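Local coordinates for uncharacterized protein (Staphylococcus aureus subsp. aureus Mu50, PDB 4EBG) that is of unknown function but is probably secreted and belongs to a family of uncharacterized proteins with a cystatin-like fold, forming a two-chain assembly in the crystal, at residues 4-16 / 63-75. Numbering follows the deposited sequence. Where two conformers were deposited one is given.
Sequences KDIDKVYKEQNQM and FAYEIKDGKAEIN
Val9 CG1 sits over one face of the Tyr65 ring, a CH-pi contact 3.7 Å from the centroid and 16° off the normal. With CG1 anti to the backbone N (chi1 169°), Val9 is left with CG2 facing Ala72 CB at 3.8 Å and Ile67 CD1 close by. On the opposite face of the tyrosine, Ile74 CA of the partner strand lies toward the rim, and the CG of Glu12 reaches the ring edge. Further along, the selenomethionine Met16 lays its CE 3.9 Å from Ile74 CD1.

The polar contacts begin with the tyrosine hydroxyl. Tyr65 OH donates to Gln13 OE1 at 2.6 Å, coming from above the carbonyl plane, while Gln13 NE2 lies over a face of Phe63. At the other end, extended Lys8 gives NZ to Gly70 O (2.8 Å) in the type I' turn and makes a salt bridge to Asp5 OD1, one turn earlier on the same helix (3.0 Å). One water joins Glu12 OE2 to Ile74 N.

Helix 3-23 thus packs across the hairpin of strands 60-68 and 71-74, as in cystatin-like folds; the side chains of Val9 and Gln13 also touch Ile49 of strand 46-52, and Ile19 of the second subunit packs on Met16.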
# COMPACT_ATOMS: atom_id res chain seq x y z
N LYS B 4 16.07 -15.93 -10.73
CA LYS B 4 15.20 -16.50 -9.68
C LYS B 4 14.94 -15.45 -8.59
O LYS B 4 13.82 -15.27 -8.12
CB LYS B 4 15.83 -17.77 -9.07
CG LYS B 4 15.10 -18.32 -7.81
CD LYS B 4 15.59 -19.69 -7.40
CE LYS B 4 15.40 -19.92 -5.91
NZ LYS B 4 15.54 -21.37 -5.51
N ASP B 5 16.00 -14.75 -8.20
CA ASP B 5 15.87 -13.73 -7.18
C ASP B 5 15.21 -12.47 -7.67
O ASP B 5 14.45 -11.85 -6.95
CB ASP B 5 17.20 -13.48 -6.48
CG ASP B 5 17.57 -14.64 -5.51
OD1 ASP B 5 16.73 -15.54 -5.21
OD2 ASP B 5 18.72 -14.67 -5.07
N ILE B 6 15.47 -12.08 -8.91
CA ILE B 6 14.73 -10.97 -9.49
C ILE B 6 13.22 -11.30 -9.52
O ILE B 6 12.40 -10.42 -9.23
CB ILE B 6 15.26 -10.64 -10.90
CG1 ILE B 6 16.72 -10.12 -10.81
CG2 ILE B 6 14.40 -9.66 -11.60
CD1 ILE B 6 17.44 -10.16 -12.18
N ASP B 7 12.87 -12.54 -9.86
CA ASP B 7 11.49 -12.94 -9.86
C ASP B 7 10.85 -12.76 -8.47
O ASP B 7 9.71 -12.36 -8.35
CB ASP B 7 11.39 -14.42 -10.28
CG ASP B 7 11.56 -14.66 -11.79
OD1 ASP B 7 11.46 -13.70 -12.57
OD2 ASP B 7 11.77 -15.83 -12.20
N LYS B 8 11.58 -13.12 -7.42
CA LYS B 8 11.13 -12.93 -6.06
C LYS B 8 10.84 -11.46 -5.77
O LYS B 8 9.88 -11.15 -5.08
CB LYS B 8 12.13 -13.48 -5.04
CG LYS B 8 12.32 -15.00 -5.10
CD LYS B 8 13.35 -15.47 -4.11
CE LYS B 8 13.67 -16.96 -4.23
NZ LYS B 8 14.97 -17.31 -3.55
N VAL B 9 11.74 -10.60 -6.22
CA VAL B 9 11.58 -9.15 -6.04
C VAL B 9 10.30 -8.66 -6.71
O VAL B 9 9.49 -7.96 -6.07
CB VAL B 9 12.85 -8.37 -6.51
CG1 VAL B 9 12.56 -6.89 -6.56
CG2 VAL B 9 14.03 -8.66 -5.56
N TYR B 10 10.09 -9.00 -7.98
CA TYR B 10 8.91 -8.52 -8.67
C TYR B 10 7.64 -9.15 -8.07
O TYR B 10 6.63 -8.45 -7.99
CB TYR B 10 9.00 -8.74 -10.20
CG TYR B 10 9.83 -7.65 -10.85
CD1 TYR B 10 9.28 -6.46 -11.22
CD2 TYR B 10 11.20 -7.78 -11.02
CE1 TYR B 10 10.04 -5.44 -11.74
CE2 TYR B 10 11.97 -6.77 -11.54
CZ TYR B 10 11.40 -5.60 -11.89
OH TYR B 10 12.12 -4.55 -12.37
N LYS B 11 7.72 -10.38 -7.60
CA LYS B 11 6.53 -10.96 -6.96
C LYS B 11 6.18 -10.16 -5.72
O LYS B 11 5.01 -9.85 -5.46
CB LYS B 11 6.81 -12.41 -6.63
CG LYS B 11 5.66 -13.06 -5.86
CD LYS B 11 5.85 -14.59 -5.73
CE LYS B 11 4.79 -15.22 -4.85
NZ LYS B 11 5.04 -14.99 -3.41
N GLU B 12 7.19 -9.85 -4.89
CA GLU B 12 6.96 -9.14 -3.66
C GLU B 12 6.43 -7.73 -3.98
O GLU B 12 5.53 -7.26 -3.32
CB GLU B 12 8.24 -9.09 -2.83
CG GLU B 12 8.08 -8.41 -1.52
CD GLU B 12 7.21 -9.15 -0.54
OE1 GLU B 12 6.94 -10.35 -0.72
OE2 GLU B 12 6.81 -8.48 0.46
N GLN B 13 7.02 -7.05 -4.96
CA GLN B 13 6.58 -5.74 -5.30
C GLN B 13 5.11 -5.77 -5.70
O GLN B 13 4.31 -4.90 -5.31
CB GLN B 13 7.39 -5.15 -6.46
CG GLN B 13 7.02 -3.67 -6.76
CD GLN B 13 7.49 -2.71 -5.74
OE1 GLN B 13 8.66 -2.74 -5.43
NE2 GLN B 13 6.64 -1.82 -5.25
N ASN B 14 4.73 -6.73 -6.54
CA ASN B 14 3.34 -6.81 -6.96
C ASN B 14 2.39 -7.13 -5.79
O ASN B 14 1.29 -6.60 -5.74
CB ASN B 14 3.20 -7.81 -8.10
CG ASN B 14 3.53 -7.20 -9.43
OD1 ASN B 14 2.93 -6.21 -9.79
ND2 ASN B 14 4.48 -7.76 -10.17
N GLN B 15 2.81 -8.00 -4.88
CA GLN B 15 2.01 -8.34 -3.72
C GLN B 15 1.77 -7.11 -2.89
O GLN B 15 0.64 -6.83 -2.46
CB GLN B 15 2.68 -9.44 -2.89
CG GLN B 15 2.56 -10.84 -3.50
CD GLN B 15 3.33 -11.88 -2.72
OE1 GLN B 15 4.40 -11.60 -2.19
NE2 GLN B 15 2.80 -13.08 -2.67
N MSE B 16 2.83 -6.35 -2.60
CA MSE B 16 2.65 -5.12 -1.83
C MSE B 16 1.82 -4.08 -2.56
O MSE B 16 0.99 -3.44 -1.98
CB MSE B 16 4.02 -4.54 -1.46
CG MSE B 16 4.78 -5.42 -0.46
SE MSE B 16 6.36 -4.57 0.20
CE MSE B 16 7.22 -4.50 -1.45
N PHE B 63 13.10 1.28 -5.76
CA PHE B 63 13.04 0.55 -4.51
C PHE B 63 14.22 -0.40 -4.41
O PHE B 63 14.59 -1.03 -5.41
CB PHE B 63 11.77 -0.29 -4.42
CG PHE B 63 10.52 0.53 -4.49
CD1 PHE B 63 10.05 1.24 -3.37
CD2 PHE B 63 9.83 0.63 -5.68
CE1 PHE B 63 8.92 2.01 -3.46
CE2 PHE B 63 8.73 1.41 -5.76
CZ PHE B 63 8.23 2.06 -4.64
N ALA B 64 14.86 -0.43 -3.24
CA ALA B 64 15.92 -1.36 -2.98
C ALA B 64 15.43 -2.55 -2.18
O ALA B 64 14.73 -2.38 -1.17
CB ALA B 64 17.07 -0.67 -2.22
N TYR B 65 15.81 -3.75 -2.60
CA TYR B 65 15.51 -4.98 -1.91
C TYR B 65 16.81 -5.64 -1.49
O TYR B 65 17.83 -5.58 -2.20
CB TYR B 65 14.74 -5.96 -2.84
CG TYR B 65 13.32 -5.58 -3.09
CD1 TYR B 65 12.99 -4.56 -3.93
CD2 TYR B 65 12.30 -6.27 -2.49
CE1 TYR B 65 11.68 -4.20 -4.14
CE2 TYR B 65 10.97 -5.93 -2.71
CZ TYR B 65 10.67 -4.92 -3.52
OH TYR B 65 9.33 -4.61 -3.71
N GLU B 66 16.71 -6.35 -0.38
CA GLU B 66 17.79 -7.27 -0.00
C GLU B 66 17.28 -8.68 -0.15
O GLU B 66 16.08 -8.95 0.09
CB GLU B 66 18.19 -7.05 1.44
CG GLU B 66 18.85 -5.74 1.65
CD GLU B 66 19.39 -5.59 3.03
OE1 GLU B 66 20.50 -6.10 3.29
OE2 GLU B 66 18.67 -4.98 3.83
N ILE B 67 18.17 -9.58 -0.55
CA ILE B 67 17.84 -10.98 -0.62
C ILE B 67 18.50 -11.57 0.62
O ILE B 67 19.73 -11.56 0.75
CB ILE B 67 18.39 -11.67 -1.86
CG1 ILE B 67 17.87 -11.01 -3.14
CG2 ILE B 67 17.99 -13.09 -1.85
CD1 ILE B 67 16.31 -10.94 -3.30
N LYS B 68 17.66 -11.99 1.57
CA LYS B 68 18.14 -12.57 2.81
C LYS B 68 17.39 -13.86 3.09
O LYS B 68 16.17 -13.92 3.02
CB LYS B 68 18.01 -11.60 3.98
CG LYS B 68 19.12 -10.58 4.09
CD LYS B 68 18.98 -9.81 5.40
CE LYS B 68 19.53 -8.41 5.29
NZ LYS B 68 18.84 -7.46 6.21
N ASP B 69 18.15 -14.91 3.36
CA ASP B 69 17.59 -16.26 3.56
C ASP B 69 16.62 -16.70 2.45
O ASP B 69 15.54 -17.27 2.72
CB ASP B 69 16.94 -16.35 4.93
CG ASP B 69 17.92 -16.07 6.05
OD1 ASP B 69 19.03 -16.65 6.07
OD2 ASP B 69 17.62 -15.24 6.91
N GLY B 70 17.02 -16.42 1.21
CA GLY B 70 16.24 -16.78 0.01
C GLY B 70 14.95 -15.99 -0.21
O GLY B 70 14.15 -16.34 -1.09
N LYS B 71 14.73 -14.93 0.57
CA LYS B 71 13.54 -14.11 0.38
C LYS B 71 13.89 -12.67 -0.02
O LYS B 71 14.89 -12.10 0.46
CB LYS B 71 12.68 -14.09 1.64
CG LYS B 71 12.23 -15.48 2.09
CD LYS B 71 11.49 -15.45 3.43
CE LYS B 71 12.45 -15.45 4.64
NZ LYS B 71 12.92 -16.82 5.07
N ALA B 72 13.02 -12.05 -0.81
CA ALA B 72 13.17 -10.64 -1.22
C ALA B 72 12.47 -9.77 -0.19
O ALA B 72 11.24 -9.92 0.06
CB ALA B 72 12.55 -10.41 -2.57
N GLU B 73 13.23 -8.89 0.44
CA GLU B 73 12.70 -7.99 1.43
C GLU B 73 13.01 -6.56 1.08
O GLU B 73 14.15 -6.20 0.92
CB GLU B 73 13.30 -8.34 2.81
CG GLU B 73 13.14 -9.84 3.23
CD GLU B 73 13.77 -10.18 4.61
OE1 GLU B 73 14.21 -9.24 5.31
OE2 GLU B 73 13.80 -11.38 4.96
N ILE B 74 11.98 -5.74 0.92
CA ILE B 74 12.19 -4.31 0.64
C ILE B 74 12.89 -3.66 1.81
O ILE B 74 12.64 -4.01 2.96
CB ILE B 74 10.87 -3.60 0.26
CG1 ILE B 74 11.12 -2.28 -0.48
CG2 ILE B 74 9.92 -3.48 1.49
CD1 ILE B 74 9.86 -1.68 -1.11
N ASN B 75 13.76 -2.70 1.52
CA ASN B 75 14.44 -1.98 2.55
C ASN B 75 14.43 -0.50 2.24
O ASN B 75 15.26 0.01 1.47
CB ASN B 75 15.84 -2.53 2.80
CG ASN B 75 16.50 -1.89 3.99
OD1 ASN B 75 15.99 -0.89 4.52
ND2 ASN B 75 17.61 -2.49 4.46
O HOH W 1 9.22 -6.66 1.25